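Glycerate dehydrogenase/glyoxylate reductase (Thermus thermophilus, PDB 2CUK) probably reduces hydroxypyruvate and glyoxylate with a nicotinamide cofactor, as a member of the D-isomer specific 2-hydroxyacid dehydrogenase family. Local coordinates at residues Arg2-Arg7 / Val45-Thr50; Gly65-Ala70 / Ala299-Arg304; Arg215-Lys220 / Leu239-Arg244; Arg221-Leu226 / Gly245-Ala250. One frame throughout, in Å; residues are numbered along the deposited sequence.

The four contacts fall into two groups on opposite sides of the chain's centre. Interactions 1 and 2 share the five-stranded parallel sheet and touch each other, since strands 46-48 and 68-70 are neighbours in it. Interaction 4 pairs two strands of the six-stranded sheet, and interaction 3 packs the helix ends beside it. Interactions 1 and 3 are buried, while interactions 2 and 4 are partly buried. Interactions 1 and 4 rest on backbone hydrogen bonds along parallel strands and, in interaction 4, the turns leading into them. Interactions 2 and 3 have no hydrogen bond between their segments and rely on aliphatic or aromatic packing. Interactions 3 and 4 also touch.

Interaction 1 of 4, residues Arg2-Arg7 / Val45-Thr50; sequences RVLVTR and VGLIPT
Strands 2-5 and 46-48 run parallel, 4.7 Å apart at closest approach, with their directions 15° apart. The ladder pairs V3 with G46, L4 with L47 and V5 with I48. L4 is gripped twice: its N donates to G46 O, and its O accepts from I48 N at 2.9 Å. V45 N to R2 O and T6 N to I48 O extend the ladder at its two ends. On one face L4 and L47 lie side by side. L47 CD1 comes alongside L4 CB at 3.9 Å and also lies 3.3 Å from L4 O. On the other face V5 CG2 meets I48 CD1 at 4.1 Å. V3 CG1 rests against the backbone of G46, and L297 of helix 283-301 packs on V3 and I48. Beyond the strands, R7 holds CG anti to its carbonyl carbon (chi1 -63°), which brings CG to 3.7 Å from T50 CG2. The T50 hydroxyl lies over one guanidinium face. D53 joins this end: it accepts from T6 and T50 and forms a salt bridge with R7. The chemistry thus changes along the pair, from apolar packing on both sheet faces to a polar cluster round D53, whose charged form the arginine and hydroxyls probably favour.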
loop_
_atom_site.group_PDB
_atom_site.type_symbol
_atom_site.label_atom_id
_atom_site.label_comp_id
_atom_site.label_asym_id
_atom_site.label_seq_id
_atom_site.Cartn_x
_atom_site.Cartn_y
_atom_site.Cartn_z
ATOM N N ARG A 2 -38.059 -19.070 -8.000
ATOM C CA ARG A 2 -37.331 -18.448 -6.905
ATOM C C ARG A 2 -35.828 -18.661 -7.046
ATOM O O ARG A 2 -35.377 -19.723 -7.483
ATOM C CB ARG A 2 -37.817 -19.019 -5.569
ATOM C CG ARG A 2 -37.158 -18.407 -4.341
ATOM C CD ARG A 2 -37.861 -18.850 -3.062
ATOM N NE ARG A 2 -37.756 -20.290 -2.841
ATOM C CZ ARG A 2 -36.625 -20.923 -2.548
ATOM N NH1 ARG A 2 -35.489 -20.244 -2.437
ATOM N NH2 ARG A 2 -36.625 -22.237 -2.366
ATOM N N VAL A 3 -35.061 -17.639 -6.682
ATOM C CA VAL A 3 -33.605 -17.695 -6.743
ATOM C C VAL A 3 -33.038 -17.505 -5.339
ATOM O O VAL A 3 -33.465 -16.613 -4.605
ATOM C CB VAL A 3 -33.033 -16.590 -7.666
ATOM C CG1 VAL A 3 -31.505 -16.604 -7.616
ATOM C CG2 VAL A 3 -33.511 -16.809 -9.094
ATOM N N LEU A 4 -32.083 -18.352 -4.969
ATOM C CA LEU A 4 -31.462 -18.267 -3.656
ATOM C C LEU A 4 -30.035 -17.730 -3.740
ATOM O O LEU A 4 -29.196 -18.269 -4.464
ATOM C CB LEU A 4 -31.451 -19.641 -2.982
ATOM C CG LEU A 4 -30.756 -19.715 -1.619
ATOM C CD1 LEU A 4 -31.432 -18.763 -0.642
ATOM C CD2 LEU A 4 -30.807 -21.137 -1.096
ATOM N N VAL A 5 -29.780 -16.655 -3.000
ATOM C CA VAL A 5 -28.462 -16.033 -2.945
ATOM C C VAL A 5 -28.007 -16.259 -1.506
ATOM O O VAL A 5 -28.610 -15.737 -0.568
ATOM C CB VAL A 5 -28.544 -14.522 -3.246
ATOM C CG1 VAL A 5 -27.143 -13.943 -3.390
ATOM C CG2 VAL A 5 -29.353 -14.289 -4.515
ATOM N N THR A 6 -26.948 -17.047 -1.344
ATOM C CA THR A 6 -26.437 -17.405 -0.026
ATOM C C THR A 6 -25.894 -16.286 0.859
ATOM O O THR A 6 -25.692 -16.495 2.055
ATOM C CB THR A 6 -25.360 -18.492 -0.143
ATOM O OG1 THR A 6 -24.244 -17.984 -0.886
ATOM C CG2 THR A 6 -25.929 -19.720 -0.858
ATOM N N ARG A 7 -25.655 -15.111 0.286
ATOM C CA ARG A 7 -25.142 -13.978 1.058
ATOM C C ARG A 7 -25.634 -12.662 0.469
ATOM O O ARG A 7 -25.978 -12.594 -0.710
ATOM C CB ARG A 7 -23.609 -13.967 1.056
ATOM C CG ARG A 7 -22.947 -15.166 1.706
ATOM C CD ARG A 7 -23.182 -15.219 3.210
ATOM N NE ARG A 7 -22.384 -16.279 3.821
ATOM C CZ ARG A 7 -22.516 -17.572 3.541
ATOM N NH1 ARG A 7 -23.427 -17.974 2.662
ATOM N NH2 ARG A 7 -21.721 -18.464 4.117
ATOM N N VAL A 45 -35.038 -22.433 -8.526
ATOM C CA VAL A 45 -34.640 -22.702 -9.902
ATOM C C VAL A 45 -33.236 -22.157 -10.174
ATOM O O VAL A 45 -32.552 -22.614 -11.088
ATOM C CB VAL A 45 -35.633 -22.065 -10.900
ATOM C CG1 VAL A 45 -35.569 -20.548 -10.812
ATOM C CG2 VAL A 45 -35.322 -22.534 -12.309
ATOM N N GLY A 46 -32.815 -21.181 -9.371
ATOM C CA GLY A 46 -31.497 -20.591 -9.539
ATOM C C GLY A 46 -30.769 -20.430 -8.216
ATOM O O GLY A 46 -31.398 -20.223 -7.179
ATOM N N LEU A 47 -29.443 -20.524 -8.245
ATOM C CA LEU A 47 -28.644 -20.394 -7.028
ATOM C C LEU A 47 -27.358 -19.607 -7.256
ATOM O O LEU A 47 -26.643 -19.845 -8.231
ATOM C CB LEU A 47 -28.283 -21.779 -6.480
ATOM C CG LEU A 47 -27.367 -21.812 -5.251
ATOM C CD1 LEU A 47 -28.130 -21.313 -4.035
ATOM C CD2 LEU A 47 -26.857 -23.225 -5.013
ATOM N N ILE A 48 -27.079 -18.667 -6.354
ATOM C CA ILE A 48 -25.858 -17.864 -6.421
ATOM C C ILE A 48 -25.143 -18.043 -5.086
ATOM O O ILE A 48 -25.446 -17.354 -4.112
ATOM C CB ILE A 48 -26.154 -16.366 -6.619
ATOM C CG1 ILE A 48 -26.932 -16.151 -7.918
ATOM C CG2 ILE A 48 -24.838 -15.584 -6.655
ATOM C CD1 ILE A 48 -27.443 -14.742 -8.102
ATOM N N PRO A 49 -24.190 -18.986 -5.022
ATOM C CA PRO A 49 -23.433 -19.263 -3.800
ATOM C C PRO A 49 -22.113 -18.512 -3.743
ATOM O O PRO A 49 -21.755 -17.794 -4.682
ATOM C CB PRO A 49 -23.215 -20.763 -3.887
ATOM C CG PRO A 49 -22.892 -20.923 -5.349
ATOM C CD PRO A 49 -23.893 -19.999 -6.053
ATOM N N THR A 50 -21.401 -18.694 -2.631
ATOM C CA THR A 50 -20.093 -18.084 -2.409
ATOM C C THR A 50 -19.115 -19.213 -2.103
ATOM O O THR A 50 -19.516 -20.374 -1.997
ATOM C CB THR A 50 -20.094 -17.103 -1.205
ATOM O OG1 THR A 50 -20.386 -17.820 0.003
ATOM C CG2 THR A 50 -21.122 -16.002 -1.404
#

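Interaction 2 of 4, residues Gly65-Ala70 / Ala299-Arg304; sequences GLKVIA and AVLEGR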
loop_
_atom_site.group_PDB
_atom_site.type_symbol
_atom_site.label_atom_id
_atom_site.label_comp_id
_atom_site.label_asym_id
_atom_site.label_seq_id
_atom_site.Cartn_x
_atom_site.Cartn_y
_atom_site.Cartn_z
ATOM N N GLY A 65 -35.073 -29.434 -9.245
ATOM C CA GLY A 65 -35.492 -28.452 -10.229
ATOM C C GLY A 65 -34.506 -27.316 -10.434
ATOM O O GLY A 65 -34.809 -26.349 -11.131
ATOM N N LEU A 66 -33.328 -27.426 -9.826
ATOM C CA LEU A 66 -32.298 -26.398 -9.956
ATOM C C LEU A 66 -31.759 -26.419 -11.384
ATOM O O LEU A 66 -31.380 -27.474 -11.887
ATOM C CB LEU A 66 -31.162 -26.666 -8.962
ATOM C CG LEU A 66 -30.033 -25.634 -8.866
ATOM C CD1 LEU A 66 -30.586 -24.308 -8.375
ATOM C CD2 LEU A 66 -28.961 -26.139 -7.919
ATOM N N LYS A 67 -31.726 -25.256 -12.031
ATOM C CA LYS A 67 -31.249 -25.162 -13.409
ATOM C C LYS A 67 -29.846 -24.581 -13.551
ATOM O O LYS A 67 -29.107 -24.942 -14.466
ATOM C CB LYS A 67 -32.211 -24.313 -14.247
ATOM C CG LYS A 67 -33.639 -24.836 -14.297
ATOM C CD LYS A 67 -34.534 -23.973 -15.181
ATOM C CE LYS A 67 -34.272 -24.204 -16.668
ATOM N NZ LYS A 67 -32.903 -23.808 -17.097
ATOM N N VAL A 68 -29.473 -23.681 -12.648
ATOM C CA VAL A 68 -28.164 -23.057 -12.743
ATOM C C VAL A 68 -27.556 -22.652 -11.415
ATOM O O VAL A 68 -28.248 -22.203 -10.499
ATOM C CB VAL A 68 -28.230 -21.799 -13.637
ATOM C CG1 VAL A 68 -29.252 -20.822 -13.071
ATOM C CG2 VAL A 68 -26.860 -21.138 -13.724
ATOM N N ILE A 69 -26.245 -22.825 -11.328
ATOM C CA ILE A 69 -25.485 -22.438 -10.154
ATOM C C ILE A 69 -24.539 -21.350 -10.659
ATOM O O ILE A 69 -23.500 -21.645 -11.253
ATOM C CB ILE A 69 -24.656 -23.615 -9.591
ATOM C CG1 ILE A 69 -25.588 -24.742 -9.135
ATOM C CG2 ILE A 69 -23.802 -23.136 -8.422
ATOM C CD1 ILE A 69 -24.854 -25.968 -8.633
ATOM N N ALA A 70 -24.926 -20.094 -10.460
ATOM C CA ALA A 70 -24.113 -18.963 -10.891
ATOM C C ALA A 70 -23.242 -18.528 -9.722
ATOM O O ALA A 70 -23.671 -17.758 -8.856
ATOM C CB ALA A 70 -25.005 -17.812 -11.350
ATOM N N ALA A 299 -29.280 -15.746 -18.137
ATOM C CA ALA A 299 -29.019 -16.365 -19.433
ATOM C C ALA A 299 -29.545 -17.798 -19.469
ATOM O O ALA A 299 -30.285 -18.172 -20.379
ATOM C CB ALA A 299 -27.526 -16.351 -19.728
ATOM N N VAL A 300 -29.162 -18.596 -18.476
ATOM C CA VAL A 300 -29.595 -19.985 -18.416
ATOM C C VAL A 300 -31.108 -20.106 -18.244
ATOM O O VAL A 300 -31.735 -20.972 -18.849
ATOM C CB VAL A 300 -28.898 -20.746 -17.266
ATOM C CG1 VAL A 300 -29.405 -22.182 -17.205
ATOM C CG2 VAL A 300 -27.396 -20.736 -17.473
ATOM N N LEU A 301 -31.698 -19.238 -17.427
ATOM C CA LEU A 301 -33.139 -19.292 -17.207
ATOM C C LEU A 301 -33.939 -18.858 -18.430
ATOM O O LEU A 301 -35.123 -19.171 -18.544
ATOM C CB LEU A 301 -33.534 -18.434 -16.003
ATOM C CG LEU A 301 -32.980 -18.855 -14.639
ATOM C CD1 LEU A 301 -33.632 -18.005 -13.556
ATOM C CD2 LEU A 301 -33.259 -20.332 -14.386
ATOM N N GLU A 302 -33.298 -18.133 -19.340
ATOM C CA GLU A 302 -33.973 -17.679 -20.552
ATOM C C GLU A 302 -33.647 -18.605 -21.717
ATOM O O GLU A 302 -33.814 -18.241 -22.880
ATOM C CB GLU A 302 -33.562 -16.241 -20.890
ATOM C CG GLU A 302 -34.146 -15.193 -19.946
ATOM C CD GLU A 302 -33.765 -13.772 -20.328
ATOM O OE1 GLU A 302 -33.974 -13.394 -21.500
ATOM O OE2 GLU A 302 -33.265 -13.030 -19.456
ATOM N N GLY A 303 -33.177 -19.804 -21.393
ATOM C CA GLY A 303 -32.838 -20.769 -22.420
ATOM C C GLY A 303 -31.688 -20.338 -23.307
ATOM O O GLY A 303 -31.563 -20.810 -24.436
ATOM N N ARG A 304 -30.846 -19.440 -22.808
ATOM C CA ARG A 304 -29.702 -18.974 -23.584
ATOM C C ARG A 304 -28.405 -19.547 -23.032
ATOM O O ARG A 304 -28.360 -20.049 -21.908
ATOM C CB ARG A 304 -29.615 -17.445 -23.567
ATOM C CG ARG A 304 -30.858 -16.730 -24.059
ATOM C CD ARG A 304 -30.522 -15.317 -24.524
ATOM N NE ARG A 304 -29.782 -14.554 -23.521
ATOM C CZ ARG A 304 -30.306 -14.090 -22.391
ATOM N NH1 ARG A 304 -31.581 -14.308 -22.112
ATOM N NH2 ARG A 304 -29.553 -13.407 -21.540
#
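K67 reaches from just before strand 68-70 along the end of helix 283-301. Its CB lies 4.1 Å from L301 CD2. With CG anti to the carbonyl carbon (chi1 -59°), the chain is laid alongside L301, where CD meets the same methyl, L301 CD2, at 3.9 Å. Bends at the third and fourth torsions then turn the tip toward V300. There NZ lies 3.5 Å from V300 O and 3.9 Å from V300 CG1. The aliphatic part of the lysine thus packs on leucine, while its ammonium group lies near the last turn of the helix. Deeper in, V68 and V300 meet as two branched side chains. V68 CB touches V300 CG1 at 3.8 Å, and the two CG2 methyls are equally close. V68 CG1 also comes within 4.2 Å of L301 CD2. L297, one turn earlier in the helix, packs on V68 and A70. No hydrogen bond joins the two segments. The helix ends in a Schellman motif: R304 N donates to A299 O, G303 N donates to V300 O, and G303 has positive phi. The whole is helix-on-sheet packing of an alpha/beta fold, in which a helix from near the C-terminus lies against the N-terminal parallel sheet.

Interaction 3 of 4, residues Arg215-Lys220 / Leu239-Arg244; sequences RLFAMK and LVEALR
L216 and F217 pack against L239, A242 and the CB of E241 in an apolar contact between two helix ends of the NAD-binding domain. One side is the end of helix 213-216, the other the last turns of helix 236-243. No hydrogen bond crosses between them. The deeper half belongs to L216. Its CD1 presses on the helix backbone, 3.5 Å from L239 N and 3.7 Å from L239 CA. Its other methyl, CD2, meets L239 CD1 at 4.1 Å. The two leucine side chains cross at about a right angle. L216 CB also faces A242 CB, 4.3 Å away. The outer half is the F217 ring. With CG anti to the carbonyl carbon (chi1 -78°), the ring is carried toward helix 236-243, and CZ comes within 3.6 Å of A242 CA. A242 CB lies over one ring face in a CH-pi contact, 4.2 Å from the centroid and 20° off the ring normal. CZ also touches E241 CB at 4.1 Å. The carboxylate of E241 forms a salt bridge with R213, which begins helix 213-216, so a charged link joins the same two helices. The F217 ring also meets that of H246. On the sheet side, L225 of strand 224-227 touches both L216 and L239. L252 of strand 249-252 also packs on L239, which places the pair of helices against the parallel sheet.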
loop_
_atom_site.group_PDB
_atom_site.type_symbol
_atom_site.label_atom_id
_atom_site.label_comp_id
_atom_site.label_asym_id
_atom_site.label_seq_id
_atom_site.Cartn_x
_atom_site.Cartn_y
_atom_site.Cartn_z
ATOM N N ARG A 215 11.518 -25.003 1.016
ATOM C CA ARG A 215 11.476 -23.923 0.045
ATOM C C ARG A 215 11.529 -22.541 0.695
ATOM O O ARG A 215 12.132 -21.620 0.143
ATOM C CB ARG A 215 10.236 -24.057 -0.844
ATOM C CG ARG A 215 10.274 -25.300 -1.723
ATOM C CD ARG A 215 9.430 -25.149 -2.968
ATOM N NE ARG A 215 9.590 -26.298 -3.859
ATOM C CZ ARG A 215 8.923 -27.442 -3.743
ATOM N NH1 ARG A 215 8.032 -27.608 -2.775
ATOM N NH2 ARG A 215 9.162 -28.430 -4.594
ATOM N N LEU A 216 10.917 -22.399 1.871
ATOM C CA LEU A 216 10.921 -21.122 2.576
ATOM C C LEU A 216 12.341 -20.746 2.982
ATOM O O LEU A 216 12.754 -19.594 2.834
ATOM C CB LEU A 216 10.019 -21.186 3.815
ATOM C CG LEU A 216 8.507 -21.199 3.544
ATOM C CD1 LEU A 216 7.755 -21.530 4.819
ATOM C CD2 LEU A 216 8.070 -19.839 2.999
ATOM N N PHE A 217 13.091 -21.718 3.493
ATOM C CA PHE A 217 14.467 -21.462 3.896
ATOM C C PHE A 217 15.416 -21.470 2.703
ATOM O O PHE A 217 16.600 -21.176 2.842
ATOM C CB PHE A 217 14.899 -22.476 4.956
ATOM C CG PHE A 217 14.371 -22.164 6.328
ATOM C CD1 PHE A 217 14.937 -21.144 7.085
ATOM C CD2 PHE A 217 13.294 -22.870 6.852
ATOM C CE1 PHE A 217 14.438 -20.826 8.352
ATOM C CE2 PHE A 217 12.781 -22.564 8.119
ATOM C CZ PHE A 217 13.357 -21.538 8.871
ATOM N N ALA A 218 14.891 -21.794 1.523
ATOM C CA ALA A 218 15.698 -21.788 0.307
ATOM C C ALA A 218 15.650 -20.365 -0.244
ATOM O O ALA A 218 16.502 -19.958 -1.029
ATOM C CB ALA A 218 15.143 -22.771 -0.720
ATOM N N MET A 219 14.635 -19.610 0.167
ATOM C CA MET A 219 14.509 -18.225 -0.270
ATOM C C MET A 219 15.685 -17.451 0.331
ATOM O O MET A 219 16.266 -17.878 1.330
ATOM C CB MET A 219 13.169 -17.648 0.204
ATOM C CG MET A 219 11.968 -18.199 -0.563
ATOM S SD MET A 219 10.365 -17.597 0.021
ATOM C CE MET A 219 10.584 -15.792 -0.189
ATOM N N LYS A 220 16.059 -16.326 -0.263
ATOM C CA LYS A 220 17.204 -15.640 0.322
ATOM C C LYS A 220 16.880 -14.991 1.669
ATOM O O LYS A 220 15.752 -14.638 1.966
ATOM C CB LYS A 220 17.918 -14.649 -0.664
ATOM C CG LYS A 220 17.027 -13.562 -1.296
ATOM C CD LYS A 220 17.422 -13.217 -2.766
ATOM C CE LYS A 220 18.226 -11.904 -2.881
ATOM N NZ LYS A 220 18.686 -11.653 -4.255
ATOM N N LEU A 239 6.310 -21.116 7.965
ATOM C CA LEU A 239 6.464 -19.692 7.699
ATOM C C LEU A 239 6.814 -18.964 9.000
ATOM O O LEU A 239 7.662 -18.073 9.007
ATOM C CB LEU A 239 5.180 -19.109 7.104
ATOM C CG LEU A 239 5.246 -17.607 6.794
ATOM C CD1 LEU A 239 6.384 -17.322 5.815
ATOM C CD2 LEU A 239 3.911 -17.152 6.204
ATOM N N VAL A 240 6.158 -19.347 10.095
ATOM C CA VAL A 240 6.433 -18.743 11.397
ATOM C C VAL A 240 7.914 -18.922 11.729
ATOM O O VAL A 240 8.581 -17.995 12.179
ATOM C CB VAL A 240 5.598 -19.406 12.525
ATOM C CG1 VAL A 240 6.113 -18.940 13.891
ATOM C CG2 VAL A 240 4.124 -19.046 12.373
ATOM N N GLU A 241 8.418 -20.129 11.500
ATOM C CA GLU A 241 9.821 -20.435 11.759
ATOM C C GLU A 241 10.757 -19.520 10.965
ATOM O O GLU A 241 11.689 -18.941 11.521
ATOM C CB GLU A 241 10.109 -21.891 11.394
ATOM C CG GLU A 241 9.374 -22.911 12.258
ATOM C CD GLU A 241 9.555 -24.343 11.764
ATOM O OE1 GLU A 241 10.541 -24.611 11.043
ATOM O OE2 GLU A 241 8.722 -25.207 12.108
ATOM N N ALA A 242 10.485 -19.394 9.668
ATOM C CA ALA A 242 11.290 -18.587 8.755
ATOM C C ALA A 242 11.226 -17.093 9.019
ATOM O O ALA A 242 12.146 -16.353 8.658
ATOM C CB ALA A 242 10.867 -18.870 7.302
ATOM N N LEU A 243 10.145 -16.645 9.645
ATOM C CA LEU A 243 9.974 -15.226 9.929
ATOM C C LEU A 243 10.728 -14.744 11.156
ATOM O O LEU A 243 10.904 -13.543 11.344
ATOM C CB LEU A 243 8.487 -14.894 10.092
ATOM C CG LEU A 243 7.669 -14.833 8.797
ATOM C CD1 LEU A 243 6.206 -14.696 9.130
ATOM C CD2 LEU A 243 8.132 -13.658 7.954
ATOM N N ARG A 244 11.189 -15.669 11.990
ATOM C CA ARG A 244 11.898 -15.254 13.192
ATOM C C ARG A 244 13.234 -14.582 12.910
ATOM O O ARG A 244 13.665 -13.728 13.680
ATOM C CB ARG A 244 12.065 -16.438 14.150
ATOM C CG ARG A 244 10.729 -16.924 14.701
ATOM C CD ARG A 244 10.881 -17.847 15.896
ATOM N NE ARG A 244 9.598 -18.434 16.290
ATOM C CZ ARG A 244 8.582 -17.754 16.816
ATOM N NH1 ARG A 244 8.687 -16.447 17.023
ATOM N NH2 ARG A 244 7.457 -18.382 17.132
#

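Interaction 4 of 4, residues Arg221-Leu226 / Gly245-Ala250; sequences RGAILL and GHLFGA
I224 and L225 pair with G249 and A250 as neighbouring parallel strands of the Rossmann-type sheet. Strand 224-227, helix 236-243 and strand 249-252 form a beta-alpha-beta unit, and this contact joins its two strands where they begin. The tight part is the strand end. L225 N donates to G249 O at 3.1 Å. Just before it, F248 N reaches A223 O at 2.7 Å. Side chains pack on both faces. On one, I224 and F248 lie side by side, with I224 CG1 3.8 Å from F248 CD2. V113 of helix 99-114 touches both of them. On the other, L225 CB faces A250 CB, and L247 CD2 lies 4.0 Å from A223 CB. L239 of helix 236-243 touches both L225 and L247.

The other end is looser and more exposed. G222 N still donates to H246 O, 2.7 Å away, but beyond this bond R221 lies along H246 and G245, and a water bridges the polar ends. R221 has CG anti to the backbone N (chi1 -177°) and is extended from there to NE, which carries it past the imidazole so that the guanidinium reaches G245 O. R221 CB touches H246 ND1, and the guanidinium and imidazole planes stand 67° apart. G245 O sits over one guanidinium face, 3.1 Å from R221 CZ, but this is not a hydrogen bond. The imidazole is held on its other nitrogen, since H246 NE2 bonds to M219 O. A water at the edge of the guanidinium accepts from R221 NH1 and hydrogen-bonds to H246 ND1 at 2.8 Å.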
loop_
_atom_site.group_PDB
_atom_site.type_symbol
_atom_site.label_atom_id
_atom_site.label_comp_id
_atom_site.label_asym_id
_atom_site.label_seq_id
_atom_site.Cartn_x
_atom_site.Cartn_y
_atom_site.Cartn_z
ATOM N N ARG A 221 17.901 -14.925 2.522
ATOM C CA ARG A 221 17.721 -14.334 3.845
ATOM C C ARG A 221 17.415 -12.873 3.538
ATOM O O ARG A 221 18.107 -12.245 2.732
ATOM C CB ARG A 221 19.002 -14.448 4.688
ATOM C CG ARG A 221 18.849 -13.914 6.121
ATOM C CD ARG A 221 20.157 -13.977 6.916
ATOM N NE ARG A 221 20.024 -13.339 8.227
ATOM C CZ ARG A 221 19.621 -13.948 9.342
ATOM N NH1 ARG A 221 19.309 -15.240 9.338
ATOM N NH2 ARG A 221 19.510 -13.251 10.467
ATOM N N GLY A 222 16.366 -12.341 4.157
ATOM C CA GLY A 222 15.991 -10.965 3.895
ATOM C C GLY A 222 14.967 -10.843 2.776
ATOM O O GLY A 222 14.685 -9.739 2.308
ATOM N N ALA A 223 14.411 -11.971 2.341
ATOM C CA ALA A 223 13.408 -11.971 1.278
ATOM C C ALA A 223 12.009 -11.778 1.861
ATOM O O ALA A 223 11.805 -11.932 3.060
ATOM C CB ALA A 223 13.463 -13.283 0.499
ATOM N N ILE A 224 11.056 -11.433 1.000
ATOM C CA ILE A 224 9.669 -11.239 1.405
ATOM C C ILE A 224 8.774 -12.231 0.662
ATOM O O ILE A 224 8.943 -12.448 -0.538
ATOM C CB ILE A 224 9.159 -9.821 1.058
ATOM C CG1 ILE A 224 9.918 -8.768 1.869
ATOM C CG2 ILE A 224 7.656 -9.735 1.334
ATOM C CD1 ILE A 224 9.576 -7.336 1.472
ATOM N N LEU A 225 7.829 -12.829 1.380
ATOM C CA LEU A 225 6.884 -13.765 0.781
ATOM C C LEU A 225 5.491 -13.145 0.753
ATOM O O LEU A 225 5.026 -12.608 1.757
ATOM C CB LEU A 225 6.818 -15.067 1.583
ATOM C CG LEU A 225 5.718 -16.036 1.128
ATOM C CD1 LEU A 225 6.062 -16.614 -0.243
ATOM C CD2 LEU A 225 5.565 -17.156 2.147
ATOM N N LEU A 226 4.829 -13.232 -0.396
ATOM C CA LEU A 226 3.482 -12.697 -0.546
ATOM C C LEU A 226 2.538 -13.801 -1.023
ATOM O O LEU A 226 2.887 -14.591 -1.904
ATOM C CB LEU A 226 3.471 -11.555 -1.570
ATOM C CG LEU A 226 4.360 -10.331 -1.323
ATOM C CD1 LEU A 226 4.243 -9.377 -2.502
ATOM C CD2 LEU A 226 3.946 -9.637 -0.027
ATOM N N GLY A 245 13.878 -14.935 11.798
ATOM C CA GLY A 245 15.156 -14.317 11.479
ATOM C C GLY A 245 15.645 -14.457 10.043
ATOM O O GLY A 245 16.500 -13.688 9.598
ATOM N N HIS A 246 15.112 -15.427 9.310
ATOM C CA HIS A 246 15.530 -15.643 7.929
ATOM C C HIS A 246 14.876 -14.668 6.945
ATOM O O HIS A 246 15.567 -13.910 6.262
ATOM C CB HIS A 246 15.226 -17.085 7.511
ATOM C CG HIS A 246 15.688 -17.418 6.128
ATOM N ND1 HIS A 246 17.012 -17.343 5.748
ATOM C CD2 HIS A 246 15.001 -17.807 5.027
ATOM C CE1 HIS A 246 17.119 -17.671 4.472
ATOM N NE2 HIS A 246 15.914 -17.956 4.012
ATOM N N LEU A 247 13.548 -14.682 6.880
ATOM C CA LEU A 247 12.811 -13.797 5.970
ATOM C C LEU A 247 12.642 -12.388 6.507
ATOM O O LEU A 247 12.496 -12.188 7.715
ATOM C CB LEU A 247 11.423 -14.375 5.677
ATOM C CG LEU A 247 11.388 -15.685 4.890
ATOM C CD1 LEU A 247 9.950 -16.183 4.786
ATOM C CD2 LEU A 247 11.985 -15.463 3.507
ATOM N N PHE A 248 12.671 -11.404 5.611
ATOM C CA PHE A 248 12.477 -10.021 6.027
ATOM C C PHE A 248 11.047 -9.930 6.557
ATOM O O PHE A 248 10.788 -9.273 7.562
ATOM C CB PHE A 248 12.628 -9.064 4.843
ATOM C CG PHE A 248 12.418 -7.616 5.200
ATOM C CD1 PHE A 248 13.467 -6.848 5.691
ATOM C CD2 PHE A 248 11.167 -7.023 5.054
ATOM C CE1 PHE A 248 13.277 -5.506 6.026
ATOM C CE2 PHE A 248 10.963 -5.686 5.385
ATOM C CZ PHE A 248 12.018 -4.925 5.871
ATOM N N GLY A 249 10.122 -10.598 5.868
ATOM C CA GLY A 249 8.729 -10.569 6.282
ATOM C C GLY A 249 7.781 -11.255 5.315
ATOM O O GLY A 249 8.208 -11.848 4.320
ATOM N N ALA A 250 6.487 -11.185 5.615
ATOM C CA ALA A 250 5.479 -11.808 4.766
ATOM C C ALA A 250 4.158 -11.053 4.800
ATOM O O ALA A 250 3.749 -10.542 5.849
ATOM C CB ALA A 250 5.249 -13.254 5.193
HETATM O O HOH W 1 19.163 -17.464 7.555
#